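Local coordinates for protein ORF48 (Lactococcus phage TP901-1, PDB 3UH8) that is a structural protein of the phage baseplate, which probably mediates host adhesion, and has an immunoglobulin-like, all-beta N-terminal domain, at residues A[53-58]-A[93-98]; A[20-25]-A[117-122]; A[10-15]-A[37-42]. All coordinates share one frame; numbering follows the deposited sequence.

Interaction 1. Residues A[53-58]-A[93-98]; sequences CLMAQE and RNEAYF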
# COMPACT_ATOMS: atom_id res chain seq x y z
N CYS A 53 -3.75 4.39 0.79
CA CYS A 53 -4.69 5.03 1.69
C CYS A 53 -4.30 4.77 3.14
O CYS A 53 -4.53 3.67 3.66
CB CYS A 53 -6.13 4.59 1.39
SG CYS A 53 -6.66 4.89 -0.31
N LEU A 54 -3.65 5.76 3.78
CA LEU A 54 -3.25 5.67 5.18
C LEU A 54 -4.44 6.04 6.03
O LEU A 54 -5.10 7.06 5.78
CB LEU A 54 -2.04 6.59 5.49
CG LEU A 54 -1.63 6.73 6.98
CD1 LEU A 54 -0.99 5.46 7.53
CD2 LEU A 54 -0.72 7.91 7.18
N MET A 55 -4.76 5.23 7.04
CA MET A 55 -5.90 5.50 7.88
C MET A 55 -5.60 6.38 9.09
O MET A 55 -4.56 6.24 9.73
CB MET A 55 -6.58 4.20 8.27
CG MET A 55 -7.42 3.60 7.16
SD MET A 55 -8.25 2.07 7.62
CE MET A 55 -9.60 2.72 8.60
N ALA A 56 -6.51 7.34 9.31
CA ALA A 56 -6.43 8.24 10.46
C ALA A 56 -6.87 7.47 11.70
O ALA A 56 -7.89 6.78 11.68
CB ALA A 56 -7.34 9.44 10.26
N GLN A 57 -6.07 7.57 12.76
CA GLN A 57 -6.37 6.94 14.04
C GLN A 57 -7.08 7.95 14.93
O GLN A 57 -6.97 9.16 14.74
CB GLN A 57 -5.13 6.30 14.70
CG GLN A 57 -3.99 7.26 15.11
CD GLN A 57 -3.18 7.84 13.96
OE1 GLN A 57 -3.27 7.42 12.80
NE2 GLN A 57 -2.41 8.87 14.26
N GLU A 58 -7.85 7.43 15.88
CA GLU A 58 -8.67 8.16 16.84
C GLU A 58 -7.87 9.01 17.84
O GLU A 58 -7.24 8.49 18.77
CB GLU A 58 -9.70 7.20 17.51
CG GLU A 58 -9.14 6.02 18.30
CD GLU A 58 -8.26 4.95 17.66
OE1 GLU A 58 -8.16 4.90 16.41
OE2 GLU A 58 -7.67 4.15 18.42
N ARG A 93 2.43 1.89 15.58
CA ARG A 93 1.67 1.04 14.67
C ARG A 93 0.71 1.83 13.78
O ARG A 93 -0.17 2.55 14.28
CB ARG A 93 0.97 -0.11 15.41
CG ARG A 93 0.59 -1.24 14.47
CD ARG A 93 0.08 -2.48 15.18
NE ARG A 93 -0.47 -3.42 14.20
CZ ARG A 93 -0.77 -4.69 14.44
NH1 ARG A 93 -0.55 -5.21 15.64
NH2 ARG A 93 -1.26 -5.45 13.48
N ASN A 94 0.90 1.69 12.46
CA ASN A 94 0.09 2.34 11.44
C ASN A 94 -0.78 1.33 10.71
O ASN A 94 -0.38 0.17 10.56
CB ASN A 94 0.98 3.06 10.44
CG ASN A 94 1.62 4.31 10.97
OD1 ASN A 94 1.16 5.43 10.70
ND2 ASN A 94 2.71 4.17 11.71
N GLU A 95 -1.96 1.77 10.26
CA GLU A 95 -2.92 0.94 9.52
C GLU A 95 -3.20 1.60 8.17
O GLU A 95 -3.52 2.79 8.12
CB GLU A 95 -4.21 0.75 10.33
CG GLU A 95 -5.24 -0.16 9.67
CD GLU A 95 -6.41 -0.60 10.52
OE1 GLU A 95 -7.32 -1.27 9.97
OE2 GLU A 95 -6.43 -0.30 11.74
N ALA A 96 -3.06 0.83 7.08
CA ALA A 96 -3.27 1.32 5.71
C ALA A 96 -3.85 0.25 4.78
O ALA A 96 -3.93 -0.92 5.16
CB ALA A 96 -1.96 1.86 5.14
N TYR A 97 -4.26 0.65 3.56
CA TYR A 97 -4.80 -0.23 2.52
C TYR A 97 -4.55 0.35 1.12
O TYR A 97 -4.35 1.55 0.97
CB TYR A 97 -6.29 -0.55 2.77
CG TYR A 97 -7.26 0.55 2.38
CD1 TYR A 97 -7.90 0.54 1.15
CD2 TYR A 97 -7.58 1.57 3.28
CE1 TYR A 97 -8.80 1.54 0.79
CE2 TYR A 97 -8.50 2.56 2.94
CZ TYR A 97 -9.10 2.55 1.69
OH TYR A 97 -10.00 3.52 1.32
N PHE A 98 -4.60 -0.52 0.09
CA PHE A 98 -4.43 -0.10 -1.30
C PHE A 98 -5.75 -0.13 -2.05
O PHE A 98 -6.44 -1.15 -2.04
CB PHE A 98 -3.36 -0.94 -2.03
CG PHE A 98 -1.95 -0.66 -1.56
CD1 PHE A 98 -1.27 0.47 -1.98
CD2 PHE A 98 -1.32 -1.52 -0.67
CE1 PHE A 98 0.02 0.74 -1.53
CE2 PHE A 98 -0.02 -1.26 -0.23
CZ PHE A 98 0.64 -0.12 -0.65
O HOH W 1 -3.02 4.45 11.00
O HOH W 2 -1.18 6.56 11.45
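The carbonyl oxygen of C53 is approached twice from the strand opposite: Y97 N donates a hydrogen bond of 3.0 Å, tilted 25° from the carbonyl plane, and A96 CA lies close enough for a bent CA-H...O contact. With C53 N bonded in return to Y97 O at 2.9 Å, this is a hydrogen-bonded antiparallel pair in the beta sheet of the immunoglobulin-like domain, joining strands 49-54 and 92-103. M55 N extends the pairing to E95 O, in that carbonyl's plane.

On the face bearing C53 and Y97, Y97 CG stands between its backbone N and carbonyl carbon (chi1 78°), which lays one ring face over C53 CB, 3.7 Å from the centroid, while C53 SG makes an oblique sulfur-aromatic contact with it. M55 CG reaches the ring edge. On the other face, the L54 side chain runs obliquely across that of N94, whose ND2 is bonded to F90 O, and L54 CD1 packs loosely against A96 CB.

Beyond M55 the segments diverge and water replaces direct pairing. One water accepts from E95 N (3.0 Å) and lies 2.7 Å from M55 O; a second bridges Q57 OE1 and N94 OD1, 2.7 Å from the latter.

Interaction 2. Residues A[20-25]-A[117-122]; sequences VKLRHA and FHYIVE
E122, L22 and I120 carry this contact, in which the short strand 21-23 runs parallel to strand 112-122, an arrangement reminiscent of the parallel A'-G pairing of V-type immunoglobulin domains. L22 holds the centre through both of its backbone polar atoms: its N donates to I120 O at 2.7 Å, and its O receives E122 N, also at 2.7 Å. I120 N bonds to V20 O before it and H24 N to E122 O after it, so the bonding alternates between the strands as a parallel pair requires. At the start of the pairing a water takes over, accepting from V20 N and donating to H118 O.

The side chains of L22 and V121 share the buried face. With CG beside its backbone N (chi1 -56°) and the chain then extended, L22 sends CD1 obliquely to the Y119 ring, 3.7 Å from CD1 of that tyrosine. V20 CB meets Y119 CB nearby.

The other face, bearing K21, I120, R23 and E122, is more open. I120 CG2 lies 3.7 Å from K21 CG, the two side chains pointing the same way. E122 swings its carboxylate across the extended lysine: OE2 sits 3.4 Å from K21 CD, nearer the methylenes than the ammonium group. K21 NZ stays 4.0 Å from E122 OE2, too far for a salt bridge, though the opposite charges probably still attract.

Strand 92-103 pairs antiparallel with strand 112-122, H4 of strand 2-9 touches V20 and L22, and the Y119 side chain passes F52 and L54 of strand 49-54, its OH hydrogen-bonded to A87 O in helix 85-89.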
# COMPACT_ATOMS: atom_id res chain seq x y z
N VAL A 20 6.60 -5.09 8.53
CA VAL A 20 7.25 -3.94 7.89
C VAL A 20 7.65 -2.95 8.98
O VAL A 20 6.78 -2.42 9.68
CB VAL A 20 6.36 -3.30 6.79
CG1 VAL A 20 6.97 -1.99 6.27
CG2 VAL A 20 6.11 -4.27 5.64
N LYS A 21 8.96 -2.70 9.13
CA LYS A 21 9.50 -1.77 10.12
C LYS A 21 10.22 -0.61 9.45
O LYS A 21 11.36 -0.75 9.00
CB LYS A 21 10.39 -2.49 11.14
CG LYS A 21 9.63 -3.47 12.03
CD LYS A 21 10.54 -4.15 13.03
CE LYS A 21 9.74 -5.01 13.98
NZ LYS A 21 10.62 -5.68 14.97
N LEU A 22 9.53 0.54 9.37
CA LEU A 22 10.07 1.75 8.75
C LEU A 22 10.76 2.66 9.77
O LEU A 22 10.55 2.51 10.97
CB LEU A 22 8.97 2.51 7.97
CG LEU A 22 8.18 1.75 6.88
CD1 LEU A 22 7.11 2.63 6.27
CD2 LEU A 22 9.10 1.24 5.78
N ARG A 23 11.61 3.59 9.28
CA ARG A 23 12.34 4.54 10.11
C ARG A 23 11.84 5.95 9.86
O ARG A 23 11.80 6.41 8.72
CB ARG A 23 13.86 4.43 9.89
CG ARG A 23 14.46 3.17 10.52
CD ARG A 23 15.82 2.84 9.95
NE ARG A 23 15.75 2.60 8.50
CZ ARG A 23 16.46 1.69 7.86
NH1 ARG A 23 17.31 0.91 8.51
NH2 ARG A 23 16.33 1.55 6.54
N HIS A 24 11.45 6.62 10.95
CA HIS A 24 10.87 7.96 10.98
C HIS A 24 11.64 9.09 10.27
O HIS A 24 11.07 9.74 9.39
CB HIS A 24 10.47 8.32 12.42
CG HIS A 24 10.30 9.78 12.66
ND1 HIS A 24 9.22 10.47 12.15
CD2 HIS A 24 11.10 10.65 13.33
CE1 HIS A 24 9.39 11.73 12.52
NE2 HIS A 24 10.51 11.88 13.24
N ALA A 25 12.89 9.35 10.68
CA ALA A 25 13.69 10.45 10.12
C ALA A 25 14.79 10.00 9.15
O ALA A 25 15.81 10.69 9.01
CB ALA A 25 14.28 11.28 11.26
N PHE A 117 -3.95 -3.59 6.37
CA PHE A 117 -2.74 -4.21 6.88
C PHE A 117 -2.05 -3.21 7.78
O PHE A 117 -2.34 -2.01 7.71
CB PHE A 117 -1.82 -4.65 5.72
CG PHE A 117 -1.13 -3.54 4.97
CD1 PHE A 117 -1.77 -2.90 3.91
CD2 PHE A 117 0.17 -3.16 5.29
CE1 PHE A 117 -1.13 -1.86 3.21
CE2 PHE A 117 0.80 -2.13 4.59
CZ PHE A 117 0.15 -1.49 3.55
N HIS A 118 -1.12 -3.68 8.59
CA HIS A 118 -0.39 -2.82 9.49
C HIS A 118 1.09 -2.79 9.19
O HIS A 118 1.64 -3.78 8.71
CB HIS A 118 -0.61 -3.24 10.95
CG HIS A 118 -1.99 -2.97 11.46
ND1 HIS A 118 -3.01 -3.90 11.31
CD2 HIS A 118 -2.48 -1.91 12.14
CE1 HIS A 118 -4.07 -3.37 11.88
NE2 HIS A 118 -3.80 -2.17 12.40
N TYR A 119 1.72 -1.65 9.48
CA TYR A 119 3.16 -1.44 9.37
C TYR A 119 3.62 -0.61 10.57
O TYR A 119 2.82 0.16 11.12
CB TYR A 119 3.57 -0.83 8.01
CG TYR A 119 3.19 0.62 7.79
CD1 TYR A 119 4.08 1.64 8.09
CD2 TYR A 119 1.98 0.95 7.19
CE1 TYR A 119 3.75 2.98 7.85
CE2 TYR A 119 1.65 2.28 6.94
CZ TYR A 119 2.54 3.29 7.27
OH TYR A 119 2.21 4.61 7.05
N ILE A 120 4.87 -0.78 10.98
CA ILE A 120 5.40 -0.06 12.14
C ILE A 120 6.44 0.99 11.77
O ILE A 120 7.41 0.68 11.08
CB ILE A 120 5.80 -1.00 13.33
CG1 ILE A 120 6.88 -0.39 14.25
CG2 ILE A 120 6.19 -2.40 12.88
CD1 ILE A 120 6.58 -0.46 15.71
N VAL A 121 6.24 2.23 12.23
CA VAL A 121 7.22 3.29 12.04
C VAL A 121 8.00 3.37 13.35
O VAL A 121 7.41 3.60 14.41
CB VAL A 121 6.66 4.67 11.61
CG1 VAL A 121 7.80 5.67 11.41
CG2 VAL A 121 5.84 4.55 10.33
N GLU A 122 9.30 3.12 13.27
CA GLU A 122 10.20 3.15 14.41
C GLU A 122 11.05 4.41 14.40
O GLU A 122 11.18 5.07 13.37
CB GLU A 122 11.10 1.90 14.42
CG GLU A 122 10.38 0.65 14.90
CD GLU A 122 11.15 -0.65 14.87
OE1 GLU A 122 12.31 -0.67 14.38
OE2 GLU A 122 10.59 -1.67 15.34
O HOH W 3 3.80 -5.31 8.44

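Interaction 3. Residues A[10-15]-A[37-42]; sequences TTEPNN and VENGQP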
# COMPACT_ATOMS: atom_id res chain seq x y z
N THR A 10 -7.25 -9.28 -1.16
CA THR A 10 -8.49 -8.51 -1.31
C THR A 10 -9.66 -9.28 -0.69
O THR A 10 -10.66 -8.68 -0.30
CB THR A 10 -8.75 -8.17 -2.78
OG1 THR A 10 -8.96 -9.37 -3.52
CG2 THR A 10 -7.63 -7.35 -3.41
N THR A 11 -9.53 -10.61 -0.64
CA THR A 11 -10.51 -11.53 -0.08
C THR A 11 -10.20 -11.84 1.39
O THR A 11 -11.09 -11.76 2.23
CB THR A 11 -10.52 -12.84 -0.91
OG1 THR A 11 -9.22 -13.42 -0.88
CG2 THR A 11 -10.97 -12.65 -2.35
N GLU A 12 -8.95 -12.22 1.71
CA GLU A 12 -8.50 -12.63 3.05
C GLU A 12 -7.94 -11.53 3.98
O GLU A 12 -7.45 -10.52 3.49
CB GLU A 12 -7.42 -13.65 2.86
CG GLU A 12 -7.86 -15.05 3.05
CD GLU A 12 -7.75 -15.81 1.78
OE1 GLU A 12 -6.77 -16.58 1.65
OE2 GLU A 12 -8.56 -15.54 0.86
N PRO A 13 -7.87 -11.77 5.31
CA PRO A 13 -7.27 -10.78 6.21
C PRO A 13 -5.79 -10.62 5.97
O PRO A 13 -5.12 -11.59 5.55
CB PRO A 13 -7.51 -11.40 7.57
CG PRO A 13 -7.55 -12.87 7.27
CD PRO A 13 -8.24 -13.03 5.98
N ASN A 14 -5.21 -9.42 6.19
CA ASN A 14 -3.79 -9.19 5.98
C ASN A 14 -2.99 -9.11 7.28
O ASN A 14 -1.92 -8.51 7.30
CB ASN A 14 -3.56 -8.02 5.04
CG ASN A 14 -3.97 -8.28 3.62
OD1 ASN A 14 -3.63 -9.30 3.01
ND2 ASN A 14 -4.75 -7.36 3.07
N ASN A 15 -3.45 -9.81 8.35
CA ASN A 15 -2.79 -9.85 9.67
C ASN A 15 -1.60 -10.84 9.78
O ASN A 15 -0.87 -10.79 10.77
CB ASN A 15 -3.82 -10.13 10.76
CG ASN A 15 -4.55 -11.45 10.60
OD1 ASN A 15 -5.17 -11.72 9.57
ND2 ASN A 15 -4.48 -12.30 11.61
N VAL A 37 -3.02 -9.98 -4.21
CA VAL A 37 -3.56 -11.33 -4.26
C VAL A 37 -5.08 -11.34 -4.10
O VAL A 37 -5.65 -10.54 -3.36
CB VAL A 37 -2.77 -12.23 -3.27
CG1 VAL A 37 -3.67 -13.05 -2.35
CG2 VAL A 37 -1.78 -13.13 -4.01
N GLU A 38 -5.73 -12.24 -4.85
CA GLU A 38 -7.17 -12.48 -4.80
C GLU A 38 -7.33 -13.99 -4.74
O GLU A 38 -6.99 -14.68 -5.71
CB GLU A 38 -7.90 -11.85 -6.00
CG GLU A 38 -9.40 -11.78 -5.81
CD GLU A 38 -10.12 -10.73 -6.64
OE1 GLU A 38 -10.62 -9.75 -6.04
OE2 GLU A 38 -10.20 -10.89 -7.87
N ASN A 39 -7.75 -14.51 -3.57
CA ASN A 39 -7.91 -15.94 -3.26
C ASN A 39 -6.58 -16.73 -3.31
O ASN A 39 -6.56 -17.90 -3.70
CB ASN A 39 -9.01 -16.60 -4.12
CG ASN A 39 -10.42 -16.21 -3.76
OD1 ASN A 39 -10.80 -16.09 -2.59
ND2 ASN A 39 -11.26 -16.06 -4.77
N GLY A 40 -5.50 -16.09 -2.88
CA GLY A 40 -4.17 -16.69 -2.84
C GLY A 40 -3.43 -16.73 -4.16
O GLY A 40 -2.43 -17.44 -4.28
N GLN A 41 -3.91 -15.97 -5.16
CA GLN A 41 -3.30 -15.89 -6.48
C GLN A 41 -3.19 -14.43 -6.96
O GLN A 41 -4.05 -13.63 -6.59
CB GLN A 41 -4.09 -16.73 -7.49
N PRO A 42 -2.14 -14.07 -7.75
CA PRO A 42 -1.99 -12.67 -8.19
C PRO A 42 -3.23 -12.03 -8.81
O PRO A 42 -3.98 -12.69 -9.53
CB PRO A 42 -0.82 -12.72 -9.17
CG PRO A 42 -0.03 -13.89 -8.73
CD PRO A 42 -1.04 -14.90 -8.27
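T10 and T11 both hold OG1 between the backbone N and the carbonyl carbon (chi1 64° and 59°), and these rotations turn the two hydroxyls onto E38 and N39. T10 OG1 donates to E38 OE1 at 3.0 Å, meeting the carboxylate on its anti side and 25° out of its plane. The glutamate gets there with CG opposite its own backbone N and an extended chain that passes obliquely across the threonine; its other oxygen, OE2, forms a salt bridge with K43, which would be expected to stabilise the negative charge.

T11 OG1 is a junction. It accepts a long bond from N39 N (3.3 Å), donates to E12 OE2 at 2.8 Å from above that carboxylate plane, and is also hydrogen-bonded to S9 OG.

N39 and G40 form the two-residue turn of a beta hairpin between strands 30-38 and 41-42. Their positive phi values and small positive psi values fit a type I' turn, for which Asn-Gly is a classic sequence. E38 N bonds to Q41 O at 2.8 Å, whereas the return bond from Q41 N to E38 O is weak. It is this hairpin end that the loop after strand 2-9 meets.

Next to the end of strand 2-9, T10 N donates to V37 O at 3.0 Å; V37 is also backbone-bonded to L8, consistent with the parallel pairing of strands 2-9 and 30-38 running on just past the first strand. At the turn, the N39 side chain crosses T11 at about a right angle, its OD1 3.5 Å from T11 CG2.

Interactions 1 and 2 are partly buried and belong to neighbouring strands of one sheet: 93-98 and 117-122 are joined directly by backbone hydrogen bonds from N94 N to Y119 O and from F117 N to A96 O. Both rest on regular backbone bonding, antiparallel in the first and parallel in the second, with apolar or sulfur-aromatic contacts on the sheet faces and a lysine-glutamate pair on the open face of interaction 2. Interaction 3 lies at the surface, its centre about 22 Å from that of interaction 2. There a loop meets a hairpin end largely through threonine hydroxyls, a carboxylate and a single bond between main-chain atoms. F117 CB of interaction 2 nevertheless packs on N14 CB of interaction 3, while interactions 1 and 3 do not touch.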